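Local coordinates for protein phosphoserine phosphatase RsbX (Bacillus subtilis, PDB 3W42) that dephosphorylates the stressosome protein RsbS on serine, acting as a manganese-binding PPM-type phosphatase that negatively regulates the general stress factor sigma-B, at residues C25-F30 with V42-G47; A57-L62 with E76-A81; G87-I92 with V107-F112. One frame throughout, in Å; residues are numbered along the deposited sequence.

Interaction 1 (C25-F30 with V42-G47); sequences CGDSFF and VADGLG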
loop_
_atom_site.group_PDB
_atom_site.type_symbol
_atom_site.label_atom_id
_atom_site.label_comp_id
_atom_site.label_asym_id
_atom_site.label_seq_id
_atom_site.Cartn_x
_atom_site.Cartn_y
_atom_site.Cartn_z
ATOM N N CYS A 25 -1.475 16.693 1.123
ATOM C CA CYS A 25 -1.732 15.297 1.558
ATOM C C CYS A 25 -0.543 14.821 2.354
ATOM O O CYS A 25 0.625 15.022 1.980
ATOM C CB CYS A 25 -1.950 14.471 0.331
ATOM S SG CYS A 25 -2.608 12.833 0.692
ATOM N N GLY A 26 -0.806 14.151 3.463
ATOM C CA GLY A 26 0.245 13.492 4.231
ATOM C C GLY A 26 0.519 12.061 3.832
ATOM O O GLY A 26 1.518 11.511 4.322
ATOM N N ASP A 27 -0.306 11.480 2.987
ATOM C CA ASP A 27 -0.119 10.144 2.481
ATOM C C ASP A 27 0.709 10.214 1.196
ATOM O O ASP A 27 0.593 11.162 0.419
ATOM C CB ASP A 27 -1.420 9.448 2.108
ATOM C CG ASP A 27 -2.383 9.025 3.243
ATOM O OD1 ASP A 27 -2.039 9.188 4.418
ATOM O OD2 ASP A 27 -3.484 8.532 2.856
ATOM N N SER A 28 1.449 9.177 0.884
ATOM C CA SER A 28 2.089 9.046 -0.413
ATOM C C SER A 28 1.947 7.590 -0.891
ATOM O O SER A 28 1.635 6.655 -0.138
ATOM C CB SER A 28 3.548 9.577 -0.423
ATOM O OG SER A 28 3.785 10.915 -0.049
ATOM N N PHE A 29 2.188 7.411 -2.198
ATOM C CA PHE A 29 2.216 6.081 -2.809
ATOM C C PHE A 29 3.228 6.073 -3.901
ATOM O O PHE A 29 3.601 7.082 -4.462
ATOM C CB PHE A 29 0.857 5.678 -3.319
ATOM C CG PHE A 29 0.376 6.614 -4.471
ATOM C CD1 PHE A 29 0.743 6.389 -5.770
ATOM C CD2 PHE A 29 -0.394 7.739 -4.176
ATOM C CE1 PHE A 29 0.347 7.234 -6.765
ATOM C CE2 PHE A 29 -0.780 8.571 -5.184
ATOM C CZ PHE A 29 -0.356 8.347 -6.436
ATOM N N PHE A 30 3.654 4.865 -4.240
ATOM C CA PHE A 30 4.440 4.625 -5.453
ATOM C C PHE A 30 3.977 3.302 -6.065
ATOM O O PHE A 30 3.733 2.323 -5.314
ATOM C CB PHE A 30 5.953 4.585 -5.192
ATOM C CG PHE A 30 6.704 4.414 -6.476
ATOM C CD1 PHE A 30 6.788 5.459 -7.355
ATOM C CD2 PHE A 30 7.240 3.193 -6.852
ATOM C CE1 PHE A 30 7.431 5.261 -8.609
ATOM C CE2 PHE A 30 7.852 3.014 -8.044
ATOM C CZ PHE A 30 7.955 4.019 -8.932
ATOM N N VAL A 42 2.771 2.272 0.044
ATOM C CA VAL A 42 1.861 3.272 0.584
ATOM C C VAL A 42 2.402 3.708 1.917
ATOM O O VAL A 42 2.797 2.841 2.733
ATOM C CB VAL A 42 0.405 2.745 0.687
ATOM C CG1 VAL A 42 -0.501 3.784 1.328
ATOM C CG2 VAL A 42 -0.108 2.295 -0.713
ATOM N N ALA A 43 2.391 4.995 2.203
ATOM C CA ALA A 43 2.865 5.528 3.444
ATOM C C ALA A 43 1.997 6.657 3.947
ATOM O O ALA A 43 1.404 7.392 3.146
ATOM C CB ALA A 43 4.343 6.017 3.297
ATOM N N ASP A 44 1.933 6.809 5.258
ATOM C CA ASP A 44 1.158 7.871 5.919
ATOM C C ASP A 44 2.111 8.577 6.881
ATOM O O ASP A 44 2.564 7.999 7.873
ATOM C CB ASP A 44 -0.040 7.232 6.643
ATOM C CG ASP A 44 -0.963 8.221 7.317
ATOM O OD1 ASP A 44 -0.587 9.423 7.382
ATOM O OD2 ASP A 44 -2.065 7.802 7.788
ATOM N N GLY A 45 2.457 9.813 6.583
ATOM C CA GLY A 45 3.362 10.543 7.408
ATOM C C GLY A 45 2.777 10.937 8.764
ATOM O O GLY A 45 1.606 11.209 8.888
ATOM N N LEU A 46 3.623 10.904 9.777
ATOM C CA LEU A 46 3.244 11.428 11.077
ATOM C C LEU A 46 3.213 12.972 11.025
ATOM O O LEU A 46 3.675 13.576 10.071
ATOM C CB LEU A 46 4.119 10.896 12.199
ATOM C CG LEU A 46 3.689 9.523 12.763
ATOM C CD1 LEU A 46 3.857 8.363 11.756
ATOM C CD2 LEU A 46 4.439 9.240 14.061
ATOM N N GLY A 47 2.520 13.550 12.011
ATOM C CA GLY A 47 2.010 14.929 11.931
ATOM C C GLY A 47 0.938 14.992 10.871
ATOM O O GLY A 47 0.083 14.103 10.752
#
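Ser28 and Ala43 face each other as an antiparallel hydrogen-bonded pair: Ser28 N donates to Ala43 O at 2.9 Å, and Ala43 N returns the bond to Ser28 O at 3.0 Å. The ladder is extended by Gly45 N, which donates to Gly26 O at 3.0 Å. Glycine suits position 45, where the chain runs close against that carbonyl, and Gly26 O is gripped a second time by the hydroxyl of Ser56.

Asp27 and Asp44 form the adjoining non-hydrogen-bonded pair, with their CA atoms 4.3 Å apart, and send both carboxylates to the same face of the sheet. The carboxylate of Asp44 extends opposite its own backbone N (chi1 -177°), while that of Asp27 turns back beside its N (chi1 -70°). OD1 of Asp27 lies over the face of the Asp44 carboxylate, 3.2 Å from its CG, with the two planes 69° apart. The oxygens named OD1 in these two residues are only 3.3 Å apart and, both being acceptors, share no bond. The nearby metal charge probably makes this proximity tolerable: Asp44 OD2 binds the manganese ion together with Asp156 and Asp189. Asp27 OD2 is held by the hydroxyls of Thr192 and Thr155, which fix the rotation of its carboxylate.

Packing is lighter farther along. Phe29 CB lies 4.4 Å from Val42 CG2 on the face that carries the aspartates, and the Phe29 ring leads off toward Val14 and Gln16. On the other face, small Ser28 and Ala43 allow helix 49-65 to come close, and in one of its two conformers Ser28 OG bonds to Ser56. This is a beta hairpin at the edge of one sheet of the PPM sandwich, its second strand ending in the Asp-Gly metal motif of the family.

Interaction 2 (A57-L62 with E76-A81); sequences AAIKDL and ERCNQA
Arg77 meets Leu62 through its backbone carbonyl, the oxygen lying 3.7 Å from Leu62 CD1, while its flat guanidinium group leads away from the contact. There NH2 forms a salt bridge with Glu69, and the group makes a cation-pi contact with Tyr66. The other flat groups also keep clear of the interface. The Gln80 amide gives an N-H to the anti side of the Glu76 carboxylate, NE2 to OE2 3.0 Å, one helical turn apart, and the Asn79 amide is bonded to backbone groups of Gly133 and Lys134.

No hydrogen bond crosses the interface, whose side-chain contacts are apolar. Two neighbouring helices, 49-65 and 71-81, run roughly antiparallel at 145° on the outside of one sheet of the alpha-beta-beta-alpha sandwich, and the short segments approach to 9.5 Å between axes. Cys78 fits where the backbones are nearest: compact and polarisable, its SG sits against both branches of Ile59, 3.8 Å from CG2 and 3.9 Å from CG1. With Ile59 CG2 opposite the backbone N and CG1 beside it (chi1 -63°), the sulfur rests against the fork of the two branches, and CD1 continues to the sheet at Ala88 and Ala90. Leu62, the residue most covered by the other segment, reaches across with CD1 to Cys78 CA at 3.8 Å as well as to Arg77 O. Its CB lies 4.2 Å from Cys78 SG, and its CD1 touches the methyl of Ala81 at 3.7 Å, where a small residue suits the reach of leucine.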
loop_
_atom_site.group_PDB
_atom_site.type_symbol
_atom_site.label_atom_id
_atom_site.label_comp_id
_atom_site.label_asym_id
_atom_site.label_seq_id
_atom_site.Cartn_x
_atom_site.Cartn_y
_atom_site.Cartn_z
ATOM N N ALA A 57 6.676 11.282 1.377
ATOM C CA ALA A 57 7.270 11.508 0.073
ATOM C C ALA A 57 8.671 10.945 0.017
ATOM O O ALA A 57 9.084 10.486 -1.062
ATOM C CB ALA A 57 7.305 13.003 -0.270
ATOM N N ALA A 58 9.426 10.956 1.110
ATOM C CA ALA A 58 10.767 10.386 1.111
ATOM C C ALA A 58 10.694 8.904 0.854
ATOM O O ALA A 58 11.531 8.351 0.124
ATOM C CB ALA A 58 11.483 10.693 2.431
ATOM N N ILE A 59 9.693 8.248 1.416
ATOM C CA ILE A 59 9.398 6.862 1.197
ATOM C C ILE A 59 9.106 6.572 -0.268
ATOM O O ILE A 59 9.683 5.674 -0.898
ATOM C CB ILE A 59 8.379 6.367 2.166
ATOM C CG1 ILE A 59 9.048 6.494 3.616
ATOM C CG2 ILE A 59 7.934 4.961 1.813
ATOM C CD1 ILE A 59 8.138 6.045 4.742
ATOM N N LYS A 60 8.169 7.331 -0.856
ATOM C CA LYS A 60 7.867 7.169 -2.253
ATOM C C LYS A 60 9.102 7.290 -3.134
ATOM O O LYS A 60 9.280 6.483 -4.060
ATOM C CB LYS A 60 6.836 8.264 -2.641
ATOM C CG LYS A 60 6.519 8.378 -4.099
ATOM C CD LYS A 60 5.750 9.660 -4.344
ATOM C CE LYS A 60 6.527 10.857 -3.908
ATOM N NZ LYS A 60 5.863 12.123 -4.263
ATOM N N ASP A 61 9.960 8.237 -2.862
ATOM C CA ASP A 61 11.186 8.414 -3.634
ATOM C C ASP A 61 12.162 7.220 -3.488
ATOM O O ASP A 61 12.753 6.788 -4.465
ATOM C CB ASP A 61 11.906 9.688 -3.171
ATOM C CG ASP A 61 12.985 10.080 -4.106
ATOM O OD1 ASP A 61 12.655 10.458 -5.271
ATOM O OD2 ASP A 61 14.119 10.018 -3.663
ATOM N N LEU A 62 12.330 6.734 -2.274
ATOM C CA LEU A 62 13.268 5.623 -2.019
ATOM C C LEU A 62 12.727 4.331 -2.629
ATOM O O LEU A 62 13.537 3.535 -3.168
ATOM C CB LEU A 62 13.489 5.452 -0.546
ATOM C CG LEU A 62 14.384 6.543 0.086
ATOM C CD1 LEU A 62 14.243 6.540 1.577
ATOM C CD2 LEU A 62 15.835 6.375 -0.340
ATOM N N GLU A 76 14.347 -0.489 5.280
ATOM C CA GLU A 76 15.389 0.040 6.170
ATOM C C GLU A 76 15.969 1.353 5.637
ATOM O O GLU A 76 16.254 2.231 6.462
ATOM C CB GLU A 76 16.467 -1.038 6.377
ATOM C CG GLU A 76 17.669 -0.504 7.095
ATOM C CD GLU A 76 17.440 0.100 8.470
ATOM O OE1 GLU A 76 16.277 -0.079 9.101
ATOM O OE2 GLU A 76 18.381 0.752 8.949
ATOM N N ARG A 77 16.109 1.503 4.336
ATOM C CA ARG A 77 16.474 2.794 3.819
ATOM C C ARG A 77 15.443 3.847 4.216
ATOM O O ARG A 77 15.783 5.000 4.517
ATOM C CB ARG A 77 16.605 2.773 2.283
ATOM C CG ARG A 77 17.740 1.931 1.761
ATOM C CD ARG A 77 17.832 2.040 0.248
ATOM N NE ARG A 77 18.877 1.236 -0.340
ATOM C CZ ARG A 77 20.133 1.620 -0.526
ATOM N NH1 ARG A 77 20.583 2.784 -0.087
ATOM N NH2 ARG A 77 20.972 0.814 -1.174
ATOM N N CYS A 78 14.179 3.467 4.080
ATOM C CA CYS A 78 13.087 4.353 4.489
ATOM C C CYS A 78 13.203 4.728 5.958
ATOM O O CYS A 78 13.110 5.914 6.309
ATOM C CB CYS A 78 11.746 3.714 4.230
ATOM S SG CYS A 78 11.364 3.517 2.453
ATOM N N ASN A 79 13.476 3.738 6.821
ATOM C CA ASN A 79 13.635 4.034 8.223
ATOM C C ASN A 79 14.770 5.037 8.494
ATOM O O ASN A 79 14.618 5.985 9.233
ATOM C CB ASN A 79 13.921 2.733 8.966
ATOM C CG ASN A 79 13.804 2.886 10.451
ATOM O OD1 ASN A 79 12.912 3.519 10.945
ATOM N ND2 ASN A 79 14.823 2.384 11.164
ATOM N N GLN A 80 15.906 4.802 7.830
ATOM C CA GLN A 80 17.029 5.762 8.024
ATOM C C GLN A 80 16.705 7.162 7.570
ATOM O O GLN A 80 17.117 8.136 8.213
ATOM C CB GLN A 80 18.290 5.256 7.300
ATOM C CG GLN A 80 18.861 4.000 8.022
ATOM C CD GLN A 80 20.182 3.625 7.574
ATOM O OE1 GLN A 80 21.037 4.484 7.330
ATOM N NE2 GLN A 80 20.393 2.317 7.444
ATOM N N ALA A 81 15.874 7.306 6.532
ATOM C CA ALA A 81 15.452 8.621 6.058
ATOM C C ALA A 81 14.476 9.326 7.035
ATOM O O ALA A 81 14.292 10.510 6.917
ATOM C CB ALA A 81 14.775 8.483 4.714
#

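Interaction 3 (G87-I92 with V107-F112); sequences GATASI and VGNVRF
Thr89 points its side chain at the turn formed by Gly108, Asn109 and Val110. Its CB already lies 3.5 Å from Asn109 OD1. Beyond it the branches divide: methyl CG2 rests 3.7 Å from Gly108 CA, a close fit over a residue with no side chain, while OG1 donates to Asn109 OD1 at 3.0 Å, nearly in line with the C=O bond (162°). OG1 stands between the backbone N and the carbonyl carbon (chi1 63°), which also puts it 3.5 Å from Val110 CG2; Asp44 O is a weak, competing acceptor. Asparagine suits its place because the other end of its amide, ND2, bonds to Asp156, a manganese ligand; Thr89 thus probably steadies a group in the second shell of the metal.

Next along the strand, Ala90 and Val107 pair antiparallel, N to O 3.0 Å in each direction. Ser91 OG, bonded to Ser106 and Tyr104, lies 3.0 Å from Val110 O, a weak contact. Val110 turns its branched side chain toward Thr89 and Ser91 and also packs on Ile153. The chain here passes from strand 101-107 of the five-stranded sheet to strand 111-115 of the other, joining the two sheets of the PPM sandwich beside the manganese site.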
loop_
_atom_site.group_PDB
_atom_site.type_symbol
_atom_site.label_atom_id
_atom_site.label_comp_id
_atom_site.label_asym_id
_atom_site.label_seq_id
_atom_site.Cartn_x
_atom_site.Cartn_y
_atom_site.Cartn_z
ATOM N N GLY A 87 8.540 10.951 10.640
ATOM C CA GLY A 87 8.305 9.529 10.584
ATOM C C GLY A 87 7.117 9.229 9.756
ATOM O O GLY A 87 6.346 10.086 9.359
ATOM N N ALA A 88 6.874 7.915 9.528
ATOM C CA ALA A 88 5.735 7.482 8.725
ATOM C C ALA A 88 5.365 6.054 9.039
ATOM O O ALA A 88 6.279 5.247 9.387
ATOM C CB ALA A 88 6.037 7.584 7.221
ATOM N N THR A 89 4.138 5.682 8.881
ATOM C CA THR A 89 3.759 4.299 8.756
ATOM C C THR A 89 3.837 3.911 7.276
ATOM O O THR A 89 3.602 4.771 6.405
ATOM C CB THR A 89 2.405 4.007 9.418
ATOM O OG1 THR A 89 1.417 4.797 8.698
ATOM C CG2 THR A 89 2.400 4.344 10.871
ATOM N N ALA A 90 4.202 2.667 6.945
ATOM C CA ALA A 90 4.413 2.345 5.549
ATOM C C ALA A 90 4.352 0.838 5.325
ATOM O O ALA A 90 4.670 0.049 6.211
ATOM C CB ALA A 90 5.802 2.818 5.093
ATOM N N SER A 91 4.002 0.485 4.104
ATOM C CA SER A 91 3.922 -0.876 3.620
ATOM C C SER A 91 4.500 -0.946 2.264
ATOM O O SER A 91 4.252 -0.085 1.398
ATOM C CB SER A 91 2.501 -1.341 3.570
ATOM O OG SER A 91 1.961 -1.307 4.905
ATOM N N ILE A 92 5.318 -1.992 1.995
ATOM C CA ILE A 92 6.000 -2.184 0.735
ATOM C C ILE A 92 5.745 -3.607 0.239
ATOM O O ILE A 92 5.901 -4.577 0.977
ATOM C CB ILE A 92 7.511 -1.980 0.860
ATOM C CG1 ILE A 92 7.786 -0.563 1.410
ATOM C CG2 ILE A 92 8.197 -2.056 -0.524
ATOM C CD1 ILE A 92 9.307 -0.263 1.609
ATOM N N VAL A 107 5.661 -1.510 8.574
ATOM C CA VAL A 107 5.646 -1.072 9.973
ATOM C C VAL A 107 4.528 -0.031 10.102
ATOM O O VAL A 107 4.519 0.940 9.353
ATOM C CB VAL A 107 6.976 -0.474 10.434
ATOM C CG1 VAL A 107 6.880 0.052 11.857
ATOM C CG2 VAL A 107 8.113 -1.537 10.312
ATOM N N GLY A 108 3.630 -0.250 11.052
ATOM C CA GLY A 108 2.582 0.694 11.300
ATOM C C GLY A 108 1.239 0.241 10.828
ATOM O O GLY A 108 0.934 -0.945 10.778
ATOM N N ASN A 109 0.356 1.214 10.553
ATOM C CA ASN A 109 -1.064 0.991 10.399
ATOM C C ASN A 109 -1.548 1.081 8.972
ATOM O O ASN A 109 -2.773 1.145 8.758
ATOM C CB ASN A 109 -1.854 1.914 11.338
ATOM C CG ASN A 109 -1.819 3.346 10.863
ATOM O OD1 ASN A 109 -1.006 3.713 9.997
ATOM N ND2 ASN A 109 -2.707 4.141 11.443
ATOM N N VAL A 110 -0.670 0.994 7.998
ATOM C CA VAL A 110 -1.075 0.831 6.629
ATOM C C VAL A 110 -1.325 -0.636 6.391
ATOM O O VAL A 110 -0.459 -1.493 6.696
ATOM C CB VAL A 110 0.049 1.388 5.643
ATOM C CG1 VAL A 110 -0.373 1.200 4.194
ATOM C CG2 VAL A 110 0.334 2.843 5.943
ATOM N N ARG A 111 -2.517 -1.001 5.973
ATOM C CA ARG A 111 -2.979 -2.382 5.946
ATOM C C ARG A 111 -2.892 -2.988 4.555
ATOM O O ARG A 111 -3.038 -2.291 3.558
ATOM C CB ARG A 111 -4.393 -2.459 6.432
ATOM C CG ARG A 111 -4.670 -1.862 7.869
ATOM C CD ARG A 111 -3.772 -2.386 8.895
ATOM N NE ARG A 111 -3.940 -3.804 9.140
ATOM C CZ ARG A 111 -4.852 -4.362 9.947
ATOM N NH1 ARG A 111 -5.616 -3.563 10.723
ATOM N NH2 ARG A 111 -4.935 -5.689 10.042
ATOM N N PHE A 112 -2.682 -4.283 4.510
ATOM C CA PHE A 112 -2.615 -5.054 3.290
ATOM C C PHE A 112 -3.474 -6.291 3.465
ATOM O O PHE A 112 -3.372 -7.012 4.470
ATOM C CB PHE A 112 -1.155 -5.493 3.015
ATOM C CG PHE A 112 -0.945 -6.442 1.878
ATOM C CD1 PHE A 112 -1.500 -6.267 0.616
ATOM C CD2 PHE A 112 -0.053 -7.516 2.014
ATOM C CE1 PHE A 112 -1.188 -7.121 -0.420
ATOM C CE2 PHE A 112 0.258 -8.371 0.997
ATOM C CZ PHE A 112 -0.317 -8.191 -0.248
#

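From the N terminus the three contacts close in series, none nesting or crossing. Interaction 1 closes a hairpin with eleven residues between its segments; interaction 2 then encloses thirteen as the chain passes from one helix to the next; interaction 3 encloses fourteen, mostly the hairpin of strands 88-96 and 101-107. They nevertheless meet in space. Strands 37-45 and 88-96 are neighbours in one sheet, so interactions 1 and 3 join through probable backbone bonds such as Asp44 N to Thr89 O. Ile59 carries interaction 2 onto that sheet, touching Ala43, Ala88 and Ala90. Together they tie helices 49-65 and 71-81 to the five-stranded sheet, and that sheet to the second one near the metal.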